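Local atomic coordinates of uronate isomerase (PDB entry 3HK5), a protein that probably catalyses the reversible aldose-ketose isomerisation of uronic acids such as D-glucuronate, using a zinc-containing active site. Residues H26-S31 and V141-P146; A167-D172 and V218-S223; G323-M328 and H353-V358; D129-L134 and R357-L362. All coordinates share one frame; numbering follows the deposited sequence.

Overall arrangement
Contacts 1 and 3 bind the zinc ion, and all four contacts touch the bound D-arabinaric acid, contact 4 through Arg357, which it shares with contact 3. Contact 1 supplies His26 and His28 to the metal, contact 3 supplies Asp355, and contact 2 brings Arg170 to the ligand carboxylate. The centres of contacts 1 and 2 are about 9 Å apart, and those of contacts 1 and 3 about 13 Å. Backbone pairing joins the loops: Asn144 N lies 2.9 Å from Ala168 O, and His28 N 2.7 Å from Ala356 O. Contact 4 stands on the outer side, about 22 Å from contact 2 between centres, with Leu29 packed against it.

Contact 1 (H26-S31 and V141-P146); sequences HTHLFS and VMTNDP. With ZN (zinc ion), chain E; RAT (D-arabinaric acid), chain C.
Thr27 and Thr143 are tied together by the 2.8 Å hydrogen bond from Thr143 OG1 to Thr27 O, the donor tilted 29° from the carbonyl plane. A second hydroxyl works from the other segment: Thr27 OG1 donates to Val141 O at 2.8 Å, from well above the carbonyl plane, and Thr27 N adds a weak bond to the same oxygen. With OG1 set between its backbone N and carbonyl carbon (chi1 74°), Thr27 also accepts from Leu29 N, which makes an ST turn. Were this threonine an alanine, Val141 O would probably keep from this segment the weak amide bond alone, and the Leu29 amide would lose its turn partner.

His26 NE2 at 2.2 Å and His28 NE2 at 2.0 Å hold the zinc ion, whose coordination is completed by Asp355 and by O1B and O2 of D-arabinaric acid. Thr143 OG1 lies at the edge of the His26 ring yet over a face of the His28 ring. Water 1 accepts from His26 ND1 at 2.8 Å and donates to Met142 O and Thr143 OG1, so the imidazole is held at both nitrogens.

Sulfur and apolar contacts close the far end. Met142 SD meets the Phe30 ring obliquely, 5.3 Å from its centroid, a Met-aromatic contact, and takes a weak bond from Ser31 N.

Segment 26-31 is in the loop after strand 22-24, and segment 141-146 leaves the end of the parallel strand 137-141; Arg170 of strand 169-170 packs on both histidines, while helix 149-156 lies against Phe30 and Asn144.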
# COMPACT_ATOMS: atom_id res chain seq x y z
N HIS A 26 3.95 2.52 -37.85
CA HIS A 26 3.10 1.60 -37.11
C HIS A 26 1.69 1.57 -37.66
O HIS A 26 0.95 2.55 -37.55
CB HIS A 26 3.03 1.91 -35.61
CG HIS A 26 2.05 1.03 -34.88
ND1 HIS A 26 2.12 -0.34 -34.92
CD2 HIS A 26 0.96 1.33 -34.15
CE1 HIS A 26 1.10 -0.85 -34.25
NE2 HIS A 26 0.38 0.14 -33.77
N THR A 27 1.33 0.44 -38.27
CA THR A 27 -0.00 0.23 -38.83
C THR A 27 -0.40 -1.23 -38.62
O THR A 27 0.39 -2.04 -38.12
CB THR A 27 -0.06 0.46 -40.36
OG1 THR A 27 0.57 -0.65 -41.02
CG2 THR A 27 0.66 1.76 -40.75
N HIS A 28 -1.63 -1.54 -39.01
CA HIS A 28 -2.17 -2.89 -38.93
C HIS A 28 -2.59 -3.27 -40.34
O HIS A 28 -3.63 -3.89 -40.57
CB HIS A 28 -3.35 -2.91 -37.95
CG HIS A 28 -2.96 -2.60 -36.54
ND1 HIS A 28 -2.44 -3.54 -35.68
CD2 HIS A 28 -2.93 -1.42 -35.87
CE1 HIS A 28 -2.11 -2.96 -34.54
NE2 HIS A 28 -2.39 -1.67 -34.63
N LEU A 29 -1.76 -2.86 -41.30
CA LEU A 29 -1.99 -3.17 -42.71
C LEU A 29 -1.04 -4.30 -43.08
O LEU A 29 -0.09 -4.58 -42.34
CB LEU A 29 -1.71 -1.95 -43.59
CG LEU A 29 -2.58 -0.72 -43.31
CD1 LEU A 29 -2.21 0.40 -44.28
CD2 LEU A 29 -4.05 -1.09 -43.43
N PHE A 30 -1.31 -4.94 -44.21
CA PHE A 30 -0.47 -6.04 -44.65
C PHE A 30 -0.20 -5.97 -46.15
O PHE A 30 -1.03 -5.48 -46.92
CB PHE A 30 -1.14 -7.38 -44.34
CG PHE A 30 -1.30 -7.66 -42.86
CD1 PHE A 30 -0.26 -8.24 -42.14
CD2 PHE A 30 -2.49 -7.35 -42.21
CE1 PHE A 30 -0.41 -8.53 -40.78
CE2 PHE A 30 -2.65 -7.63 -40.84
CZ PHE A 30 -1.60 -8.23 -40.13
N SER A 31 0.97 -6.46 -46.55
CA SER A 31 1.33 -6.50 -47.96
C SER A 31 0.17 -7.21 -48.66
O SER A 31 -0.35 -8.20 -48.15
CB SER A 31 2.62 -7.29 -48.14
OG SER A 31 3.06 -7.22 -49.48
N VAL A 141 4.87 0.23 -42.08
CA VAL A 141 5.39 -0.74 -41.13
C VAL A 141 4.19 -1.55 -40.63
O VAL A 141 3.22 -0.99 -40.13
CB VAL A 141 6.09 -0.05 -39.95
CG1 VAL A 141 6.47 -1.09 -38.88
CG2 VAL A 141 7.34 0.69 -40.44
N MET A 142 4.25 -2.87 -40.81
CA MET A 142 3.18 -3.77 -40.41
C MET A 142 3.33 -4.14 -38.94
O MET A 142 4.32 -3.79 -38.30
CB MET A 142 3.23 -5.08 -41.22
CG MET A 142 3.14 -4.97 -42.74
SD MET A 142 3.18 -6.60 -43.60
CE MET A 142 4.87 -6.96 -43.49
N THR A 143 2.32 -4.84 -38.43
CA THR A 143 2.32 -5.37 -37.08
C THR A 143 2.16 -6.87 -37.38
O THR A 143 1.10 -7.32 -37.84
CB THR A 143 1.11 -4.88 -36.24
OG1 THR A 143 1.26 -3.49 -35.95
CG2 THR A 143 1.04 -5.65 -34.91
N ASN A 144 3.22 -7.64 -37.15
CA ASN A 144 3.19 -9.06 -37.45
C ASN A 144 3.29 -9.93 -36.20
O ASN A 144 4.34 -10.03 -35.57
CB ASN A 144 4.33 -9.37 -38.43
CG ASN A 144 4.32 -8.44 -39.63
OD1 ASN A 144 3.50 -8.59 -40.55
ND2 ASN A 144 5.21 -7.46 -39.63
N ASP A 145 2.16 -10.55 -35.86
CA ASP A 145 2.06 -11.40 -34.68
C ASP A 145 2.25 -12.88 -35.04
O ASP A 145 1.34 -13.52 -35.58
CB ASP A 145 0.68 -11.19 -34.04
CG ASP A 145 0.49 -12.00 -32.78
OD1 ASP A 145 1.39 -12.79 -32.41
OD2 ASP A 145 -0.58 -11.85 -32.15
N PRO A 146 3.43 -13.44 -34.73
CA PRO A 146 3.69 -14.85 -35.04
C PRO A 146 2.81 -15.81 -34.25
O PRO A 146 2.86 -17.02 -34.45
CB PRO A 146 5.17 -15.01 -34.70
CG PRO A 146 5.32 -14.08 -33.52
CD PRO A 146 4.56 -12.85 -33.99
ZN ZN E . -1.69 -0.32 -33.29
O1A RAT C . -2.29 -2.37 -29.58
C1 RAT C . -2.29 -1.68 -30.63
O1B RAT C . -1.39 -1.69 -31.50
C2 RAT C . -3.48 -0.75 -30.86
O2 RAT C . -3.09 0.28 -31.80
C3 RAT C . -4.71 -1.52 -31.38
O3 RAT C . -4.47 -1.96 -32.73
C4 RAT C . -6.02 -0.68 -31.36
O4 RAT C . -7.16 -1.53 -31.43
C5 RAT C . -6.11 0.34 -32.51
O5A RAT C . -6.92 0.13 -33.43
O5B RAT C . -5.33 1.34 -32.45
O HOH W 1 4.11 -2.03 -35.99
O HOH W 2 -0.07 -5.31 -39.67

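Contact 2 (A167-D172 and V218-S223); sequences AALRLD and VYMAVS. With RAT (D-arabinaric acid), chain C.
Ala168 CB fits as a small bump over one face of the Tyr219 ring, 4.1 Å from its centroid and displaced toward the rim near CE1, a CH-pi contact. The phenol is folded back toward this methyl because CG lies between the backbone N and the carbonyl carbon (chi1 64°), and its hydroxyl is engaged by Met25 O.

Beyond it the segments run as neighbouring parallel strands, consistent with the barrel sheet of an amidohydrolase-type (beta/alpha)8 fold. Backbone hydrogen bonds join them, from Leu169 N to Tyr219 O, Ala221 N to Leu169 O at 2.8 Å, and Leu171 N to Ala221 O. On one face of the sheet Leu169 and Met220 run alongside one another in the same direction, Leu169 CD2 resting 3.8 Å from Met220 CG. Leu171 CD1 comes across the methionine to meet both its CB and its SD, so the bent thioether runs past both leucines.

The other face carries Arg170 and Ala221. Arg170 bends at chi2 and chi3, passing its CD over Ala221 O at 3.4 Å before the guanidinium turns to the ligand, where NH2 lies near O1B of D-arabinaric acid. Asp172 fixes that turn: its OD2 forms a salt bridge with Arg170 NH1 at 3.0 Å and accepts a hydrogen bond from Ser223 OG at 2.6 Å, the two donors on opposite faces of the carboxylate. Ser223 N grips OD1 at 3.0 Å.

Strand 255-262 flanks strand 220-224 on its other edge, and helices 198-215 and 235-250 cover the face bearing Leu169 and Met220.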
# COMPACT_ATOMS: atom_id res chain seq x y z
N ALA A 167 8.28 -5.34 -41.81
CA ALA A 167 7.81 -6.13 -40.69
C ALA A 167 8.23 -5.57 -39.33
O ALA A 167 9.25 -4.89 -39.20
CB ALA A 167 8.32 -7.57 -40.83
N ALA A 168 7.40 -5.86 -38.34
CA ALA A 168 7.63 -5.47 -36.96
C ALA A 168 7.13 -6.67 -36.16
O ALA A 168 5.97 -7.08 -36.29
CB ALA A 168 6.84 -4.20 -36.60
N LEU A 169 8.01 -7.25 -35.35
CA LEU A 169 7.68 -8.43 -34.56
C LEU A 169 6.88 -8.10 -33.30
O LEU A 169 7.44 -7.62 -32.31
CB LEU A 169 8.98 -9.16 -34.19
CG LEU A 169 8.88 -10.43 -33.34
CD1 LEU A 169 8.01 -11.48 -34.03
CD2 LEU A 169 10.28 -10.97 -33.11
N ARG A 170 5.57 -8.34 -33.34
CA ARG A 170 4.69 -8.07 -32.20
C ARG A 170 4.75 -9.25 -31.23
O ARG A 170 4.60 -10.40 -31.63
CB ARG A 170 3.25 -7.84 -32.68
CG ARG A 170 2.25 -7.58 -31.55
CD ARG A 170 2.60 -6.33 -30.73
NE ARG A 170 2.10 -5.13 -31.39
CZ ARG A 170 1.07 -4.40 -30.97
NH1 ARG A 170 0.40 -4.73 -29.87
NH2 ARG A 170 0.67 -3.36 -31.68
N LEU A 171 4.96 -8.95 -29.95
CA LEU A 171 5.12 -10.00 -28.95
C LEU A 171 4.15 -10.04 -27.76
O LEU A 171 4.43 -10.69 -26.75
CB LEU A 171 6.56 -9.94 -28.42
CG LEU A 171 7.62 -10.07 -29.52
CD1 LEU A 171 8.99 -9.70 -28.97
CD2 LEU A 171 7.62 -11.50 -30.07
N ASP A 172 3.01 -9.36 -27.87
CA ASP A 172 2.02 -9.34 -26.78
C ASP A 172 1.75 -10.71 -26.13
O ASP A 172 1.83 -10.84 -24.92
CB ASP A 172 0.71 -8.73 -27.28
CG ASP A 172 0.83 -7.24 -27.58
OD1 ASP A 172 1.97 -6.77 -27.78
OD2 ASP A 172 -0.21 -6.55 -27.62
N VAL A 218 11.90 -4.23 -38.38
CA VAL A 218 12.57 -2.96 -38.12
C VAL A 218 12.63 -2.75 -36.61
O VAL A 218 13.45 -1.98 -36.11
CB VAL A 218 11.84 -1.79 -38.82
CG1 VAL A 218 11.97 -1.95 -40.32
CG2 VAL A 218 10.36 -1.78 -38.42
N TYR A 219 11.77 -3.46 -35.88
CA TYR A 219 11.75 -3.41 -34.41
C TYR A 219 10.81 -4.47 -33.82
O TYR A 219 9.98 -5.03 -34.53
CB TYR A 219 11.36 -2.01 -33.91
CG TYR A 219 9.95 -1.56 -34.26
CD1 TYR A 219 8.84 -2.13 -33.63
CD2 TYR A 219 9.73 -0.55 -35.20
CE1 TYR A 219 7.55 -1.70 -33.92
CE2 TYR A 219 8.44 -0.12 -35.50
CZ TYR A 219 7.35 -0.70 -34.86
OH TYR A 219 6.08 -0.29 -35.15
N MET A 220 10.99 -4.78 -32.54
CA MET A 220 10.12 -5.74 -31.86
C MET A 220 9.19 -4.85 -31.05
O MET A 220 9.63 -3.84 -30.50
CB MET A 220 10.92 -6.67 -30.93
CG MET A 220 11.72 -7.78 -31.65
SD MET A 220 12.70 -8.83 -30.51
CE MET A 220 14.09 -7.79 -30.21
N ALA A 221 7.91 -5.21 -30.95
CA ALA A 221 6.95 -4.37 -30.23
C ALA A 221 6.00 -5.11 -29.31
O ALA A 221 5.78 -6.31 -29.46
CB ALA A 221 6.15 -3.55 -31.24
N VAL A 222 5.42 -4.36 -28.37
CA VAL A 222 4.46 -4.90 -27.42
C VAL A 222 3.59 -3.77 -26.85
O VAL A 222 4.07 -2.64 -26.68
CB VAL A 222 5.16 -5.60 -26.22
CG1 VAL A 222 5.90 -4.56 -25.36
CG2 VAL A 222 4.13 -6.34 -25.35
N SER A 223 2.31 -4.06 -26.59
CA SER A 223 1.43 -3.08 -25.97
C SER A 223 1.37 -3.52 -24.51
O SER A 223 1.29 -4.71 -24.21
CB SER A 223 0.03 -3.09 -26.61
OG SER A 223 -0.64 -4.32 -26.39
O1A RAT C . -2.29 -2.37 -29.58
C1 RAT C . -2.29 -1.68 -30.63
O1B RAT C . -1.39 -1.69 -31.50
C2 RAT C . -3.48 -0.75 -30.86
O2 RAT C . -3.09 0.28 -31.80
C3 RAT C . -4.71 -1.52 -31.38
O3 RAT C . -4.47 -1.96 -32.73
C4 RAT C . -6.02 -0.68 -31.36
O4 RAT C . -7.16 -1.53 -31.43
C5 RAT C . -6.11 0.34 -32.51
O5A RAT C . -6.92 0.13 -33.43
O5B RAT C . -5.33 1.34 -32.45

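Contact 3 (G323-M328 and H353-V358); sequences GCWWFM and HSDARV. With ZN (zinc ion), chain E; RAT (D-arabinaric acid), chain C; CO3 (carbonate ion), chain D.
Trp325 and Asp355 meet at a metal site of the amidohydrolase type, in loops that follow strand 319-321 and helix 331-345. From Trp325 CB, near His353 CE1, the indole is carried forward by a CG set opposite the backbone N (chi1 -173°). Its CD1 edge lies 3.0 Å from Asp355 OD2, with ring and carboxylate planes only 11° apart. NE1 then donates an almost straight bond (175°) to O2 of D-arabinaric acid at 3.0 Å, and CZ2 at the far rim approaches O1A and C1 of the ligand.

The carboxylate is itself steered from behind: His353 NE2 donates to Asp355 OD2 from above the carboxylate plane, leaving OD1 to bind the zinc ion at 2.0 Å. Gly323 CA sits at the edge of the His353 ring, 3.5 Å from ND1.

Trp326 covers C4 of the ligand with one ring face, while Phe327 lies against the other. Trp326 NE1 donates to O3 of a carbonate ion, probably from the crystallisation liquor, at 2.9 Å. With an alanine at Trp326 the ligand would probably lose its aromatic cover on that side, and the carbonate this donor. At the C5 carboxylate, next to the carbon under Trp326, Arg357 NE donates to O5A at 2.8 Å.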
# COMPACT_ATOMS: atom_id res chain seq x y z
N GLY A 323 4.22 9.19 -32.43
CA GLY A 323 2.78 9.26 -32.57
C GLY A 323 1.86 9.74 -31.47
O GLY A 323 2.26 10.01 -30.34
N CYS A 324 0.60 9.87 -31.87
CA CYS A 324 -0.49 10.27 -30.99
C CYS A 324 -1.38 9.05 -31.13
O CYS A 324 -2.22 8.95 -32.02
CB CYS A 324 -1.14 11.54 -31.53
SG CYS A 324 0.05 12.92 -31.59
N TRP A 325 -1.14 8.12 -30.23
CA TRP A 325 -1.79 6.82 -30.22
C TRP A 325 -3.23 6.64 -29.78
O TRP A 325 -3.63 7.07 -28.69
CB TRP A 325 -0.91 5.88 -29.39
CG TRP A 325 -1.31 4.45 -29.39
CD1 TRP A 325 -1.79 3.73 -30.44
CD2 TRP A 325 -1.17 3.53 -28.30
NE1 TRP A 325 -1.95 2.41 -30.08
CE2 TRP A 325 -1.58 2.26 -28.77
CE3 TRP A 325 -0.74 3.66 -26.97
CZ2 TRP A 325 -1.57 1.12 -27.96
CZ3 TRP A 325 -0.73 2.53 -26.17
CH2 TRP A 325 -1.14 1.27 -26.67
N TRP A 326 -4.01 6.02 -30.67
CA TRP A 326 -5.39 5.63 -30.39
C TRP A 326 -6.31 6.75 -29.85
O TRP A 326 -6.82 7.58 -30.61
CB TRP A 326 -5.32 4.48 -29.39
CG TRP A 326 -6.42 3.48 -29.36
CD1 TRP A 326 -7.73 3.66 -29.73
CD2 TRP A 326 -6.34 2.17 -28.81
NE1 TRP A 326 -8.46 2.53 -29.42
CE2 TRP A 326 -7.63 1.60 -28.86
CE3 TRP A 326 -5.28 1.41 -28.26
CZ2 TRP A 326 -7.90 0.31 -28.39
CZ3 TRP A 326 -5.56 0.12 -27.80
CH2 TRP A 326 -6.86 -0.41 -27.86
N PHE A 327 -6.53 6.74 -28.54
CA PHE A 327 -7.39 7.75 -27.92
C PHE A 327 -6.72 9.13 -27.89
O PHE A 327 -7.37 10.12 -27.58
CB PHE A 327 -7.77 7.31 -26.49
CG PHE A 327 -8.45 5.97 -26.44
CD1 PHE A 327 -9.57 5.71 -27.24
CD2 PHE A 327 -7.95 4.95 -25.63
CE1 PHE A 327 -10.18 4.44 -27.23
CE2 PHE A 327 -8.56 3.68 -25.62
CZ PHE A 327 -9.67 3.43 -26.42
N MET A 328 -5.43 9.18 -28.23
CA MET A 328 -4.69 10.43 -28.30
C MET A 328 -4.81 11.01 -29.73
O MET A 328 -4.56 12.19 -29.97
CB MET A 328 -3.19 10.20 -28.01
CG MET A 328 -2.82 9.78 -26.58
SD MET A 328 -3.11 11.05 -25.32
CE MET A 328 -4.78 10.67 -24.96
N HIS A 353 1.90 8.39 -36.52
CA HIS A 353 1.80 7.11 -37.20
C HIS A 353 0.28 6.97 -37.39
O HIS A 353 -0.47 7.61 -36.66
CB HIS A 353 2.37 5.95 -36.36
CG HIS A 353 1.56 5.62 -35.14
ND1 HIS A 353 1.79 6.18 -33.91
CD2 HIS A 353 0.52 4.76 -34.97
CE1 HIS A 353 0.94 5.68 -33.03
NE2 HIS A 353 0.16 4.81 -33.65
N SER A 354 -0.17 6.18 -38.35
CA SER A 354 -1.61 6.05 -38.59
C SER A 354 -2.34 4.98 -37.81
O SER A 354 -3.51 5.15 -37.47
CB SER A 354 -1.89 5.80 -40.07
OG SER A 354 -1.50 4.49 -40.44
N ASP A 355 -1.66 3.86 -37.55
CA ASP A 355 -2.26 2.74 -36.84
C ASP A 355 -3.40 2.21 -37.70
O ASP A 355 -4.34 1.59 -37.20
CB ASP A 355 -2.82 3.20 -35.49
CG ASP A 355 -2.38 2.31 -34.34
OD1 ASP A 355 -2.48 1.08 -34.48
OD2 ASP A 355 -1.92 2.85 -33.31
N ALA A 356 -3.31 2.46 -39.00
CA ALA A 356 -4.36 2.05 -39.94
C ALA A 356 -4.66 0.56 -39.93
O ALA A 356 -3.76 -0.28 -40.00
CB ALA A 356 -4.01 2.49 -41.35
N ARG A 357 -5.95 0.24 -39.83
CA ARG A 357 -6.43 -1.14 -39.84
C ARG A 357 -7.05 -1.41 -41.21
O ARG A 357 -7.12 -2.55 -41.67
CB ARG A 357 -7.49 -1.37 -38.75
CG ARG A 357 -6.91 -1.71 -37.38
CD ARG A 357 -7.99 -1.67 -36.33
NE ARG A 357 -7.53 -2.12 -35.03
CZ ARG A 357 -7.50 -3.40 -34.64
NH1 ARG A 357 -7.91 -4.36 -35.46
NH2 ARG A 357 -7.09 -3.71 -33.42
N VAL A 358 -7.52 -0.34 -41.84
CA VAL A 358 -8.14 -0.43 -43.16
C VAL A 358 -7.32 0.44 -44.11
O VAL A 358 -7.09 1.63 -43.85
CB VAL A 358 -9.61 0.06 -43.11
CG1 VAL A 358 -10.29 -0.14 -44.47
CG2 VAL A 358 -10.36 -0.68 -42.01
ZN ZN E . -1.69 -0.32 -33.29
O1A RAT C . -2.29 -2.37 -29.58
C1 RAT C . -2.29 -1.68 -30.63
O1B RAT C . -1.39 -1.69 -31.50
C2 RAT C . -3.48 -0.75 -30.86
O2 RAT C . -3.09 0.28 -31.80
C3 RAT C . -4.71 -1.52 -31.38
O3 RAT C . -4.47 -1.96 -32.73
C4 RAT C . -6.02 -0.68 -31.36
O4 RAT C . -7.16 -1.53 -31.43
C5 RAT C . -6.11 0.34 -32.51
O5A RAT C . -6.92 0.13 -33.43
O5B RAT C . -5.33 1.34 -32.45
C CO3 D . -12.44 2.29 -29.41
O1 CO3 D . -13.08 3.07 -28.58
O2 CO3 D . -12.99 1.97 -30.55
O3 CO3 D . -11.23 1.87 -29.13
O HOH W 3 -1.72 7.51 -34.30
O HOH W 4 -3.26 5.31 -33.11

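Contact 4 (D129-L134 and R357-L362); sequences DTVLQL and RVLEQL. With RAT (D-arabinaric acid), chain C.
Val131 meets Leu359 with both of its methyl groups, and it is the first residue of helix segment 129-134 to carry the contact. CG1, opposite the backbone N (chi1 170°), lies 3.5 Å from Leu359 O and 3.9 Å from Leu362 CB. CG2 takes the other side, resting 3.9 Å from Leu359 CG and more loosely beside CA and CG of Glu360. The valine and Leu359 overlap flank to flank with their side chains running antiparallel, whereas Leu362 lies roughly perpendicular to the valine.

The partner segment is the approach to a helix: a type I beta turn from Val358 to Gln361 leads into helix 361-386. Within segment 357-362, Gln361 OE1 folds back to accept from Arg357 N at 2.8 Å and from Val358 N at 3.1 Å, both reaching the amide oxygen from the same face. This doubly gripped oxygen is likely to steady the backbone from which Arg357 extends to D-arabinaric acid.

One residue further along helix 124-135, Leu132 sends CD2 to CD1 of Leu362, extending the apolar patch. The carboxylate of Glu360 turns to other partners, OE2 to Gln127 on helix 124-135 and OE1 to the amide of Asp41.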
# COMPACT_ATOMS: atom_id res chain seq x y z
N ASP A 129 -1.81 0.64 -54.64
CA ASP A 129 -1.10 1.62 -55.45
C ASP A 129 -1.82 2.96 -55.35
O ASP A 129 -1.19 4.00 -55.16
CB ASP A 129 -1.04 1.20 -56.92
CG ASP A 129 -0.14 0.00 -57.14
OD1 ASP A 129 0.76 -0.23 -56.31
OD2 ASP A 129 -0.32 -0.69 -58.17
N THR A 130 -3.14 2.93 -55.48
CA THR A 130 -3.95 4.14 -55.42
C THR A 130 -3.81 4.88 -54.10
O THR A 130 -3.51 6.07 -54.07
CB THR A 130 -5.43 3.81 -55.64
OG1 THR A 130 -5.59 3.09 -56.87
CG2 THR A 130 -6.27 5.10 -55.68
N VAL A 131 -4.05 4.18 -53.00
CA VAL A 131 -3.98 4.79 -51.68
C VAL A 131 -2.62 5.34 -51.28
O VAL A 131 -2.53 6.47 -50.80
CB VAL A 131 -4.48 3.81 -50.61
CG1 VAL A 131 -4.19 4.35 -49.21
CG2 VAL A 131 -5.98 3.60 -50.79
N LEU A 132 -1.56 4.56 -51.47
CA LEU A 132 -0.23 5.04 -51.11
C LEU A 132 0.14 6.26 -51.94
O LEU A 132 0.87 7.12 -51.48
CB LEU A 132 0.82 3.94 -51.30
CG LEU A 132 0.61 2.65 -50.49
CD1 LEU A 132 1.82 1.74 -50.69
CD2 LEU A 132 0.43 2.97 -49.02
N GLN A 133 -0.37 6.33 -53.17
CA GLN A 133 -0.09 7.48 -54.02
C GLN A 133 -0.83 8.68 -53.44
O GLN A 133 -0.25 9.74 -53.25
CB GLN A 133 -0.57 7.21 -55.45
CG GLN A 133 -0.19 8.29 -56.47
CD GLN A 133 -0.93 9.60 -56.25
OE1 GLN A 133 -2.15 9.64 -56.26
NE2 GLN A 133 -0.17 10.68 -56.06
N LEU A 134 -2.11 8.49 -53.15
CA LEU A 134 -2.93 9.56 -52.58
C LEU A 134 -2.42 10.02 -51.21
O LEU A 134 -2.33 11.22 -50.95
CB LEU A 134 -4.38 9.10 -52.44
CG LEU A 134 -5.18 8.92 -53.73
CD1 LEU A 134 -6.52 8.31 -53.40
CD2 LEU A 134 -5.35 10.27 -54.43
N ARG A 357 -5.95 0.24 -39.83
CA ARG A 357 -6.43 -1.14 -39.84
C ARG A 357 -7.05 -1.41 -41.21
O ARG A 357 -7.12 -2.55 -41.67
CB ARG A 357 -7.49 -1.37 -38.75
CG ARG A 357 -6.91 -1.71 -37.38
CD ARG A 357 -7.99 -1.67 -36.33
NE ARG A 357 -7.53 -2.12 -35.03
CZ ARG A 357 -7.50 -3.40 -34.64
NH1 ARG A 357 -7.91 -4.36 -35.46
NH2 ARG A 357 -7.09 -3.71 -33.42
N VAL A 358 -7.52 -0.34 -41.84
CA VAL A 358 -8.14 -0.43 -43.16
C VAL A 358 -7.32 0.44 -44.11
O VAL A 358 -7.09 1.63 -43.85
CB VAL A 358 -9.61 0.06 -43.11
CG1 VAL A 358 -10.29 -0.14 -44.47
CG2 VAL A 358 -10.36 -0.68 -42.01
N LEU A 359 -6.86 -0.17 -45.20
CA LEU A 359 -6.04 0.50 -46.20
C LEU A 359 -6.35 1.98 -46.47
O LEU A 359 -5.46 2.83 -46.36
CB LEU A 359 -6.08 -0.28 -47.51
CG LEU A 359 -5.32 0.32 -48.70
CD1 LEU A 359 -3.84 0.44 -48.36
CD2 LEU A 359 -5.53 -0.56 -49.93
N GLU A 360 -7.59 2.30 -46.82
CA GLU A 360 -7.95 3.69 -47.13
C GLU A 360 -7.73 4.71 -46.01
O GLU A 360 -7.67 5.91 -46.26
CB GLU A 360 -9.42 3.77 -47.57
CG GLU A 360 -9.75 3.13 -48.92
CD GLU A 360 -9.82 1.61 -48.87
OE1 GLU A 360 -9.91 1.04 -47.76
OE2 GLU A 360 -9.79 0.99 -49.96
N GLN A 361 -7.63 4.23 -44.77
CA GLN A 361 -7.44 5.14 -43.65
C GLN A 361 -6.16 5.96 -43.76
O GLN A 361 -6.06 7.03 -43.18
CB GLN A 361 -7.49 4.38 -42.33
CG GLN A 361 -8.80 3.66 -42.10
CD GLN A 361 -8.81 2.89 -40.80
OE1 GLN A 361 -7.79 2.33 -40.38
NE2 GLN A 361 -9.98 2.83 -40.16
N LEU A 362 -5.18 5.44 -44.50
CA LEU A 362 -3.92 6.15 -44.67
C LEU A 362 -4.20 7.55 -45.22
O LEU A 362 -3.48 8.50 -44.92
CB LEU A 362 -3.01 5.40 -45.65
CG LEU A 362 -2.45 4.06 -45.18
CD1 LEU A 362 -1.63 3.41 -46.30
CD2 LEU A 362 -1.58 4.29 -43.93
O1A RAT C . -2.29 -2.37 -29.58
C1 RAT C . -2.29 -1.68 -30.63
O1B RAT C . -1.39 -1.69 -31.50
C2 RAT C . -3.48 -0.75 -30.86
O2 RAT C . -3.09 0.28 -31.80
C3 RAT C . -4.71 -1.52 -31.38
O3 RAT C . -4.47 -1.96 -32.73
C4 RAT C . -6.02 -0.68 -31.36
O4 RAT C . -7.16 -1.53 -31.43
C5 RAT C . -6.11 0.34 -32.51
O5A RAT C . -6.92 0.13 -33.43
O5B RAT C . -5.33 1.34 -32.45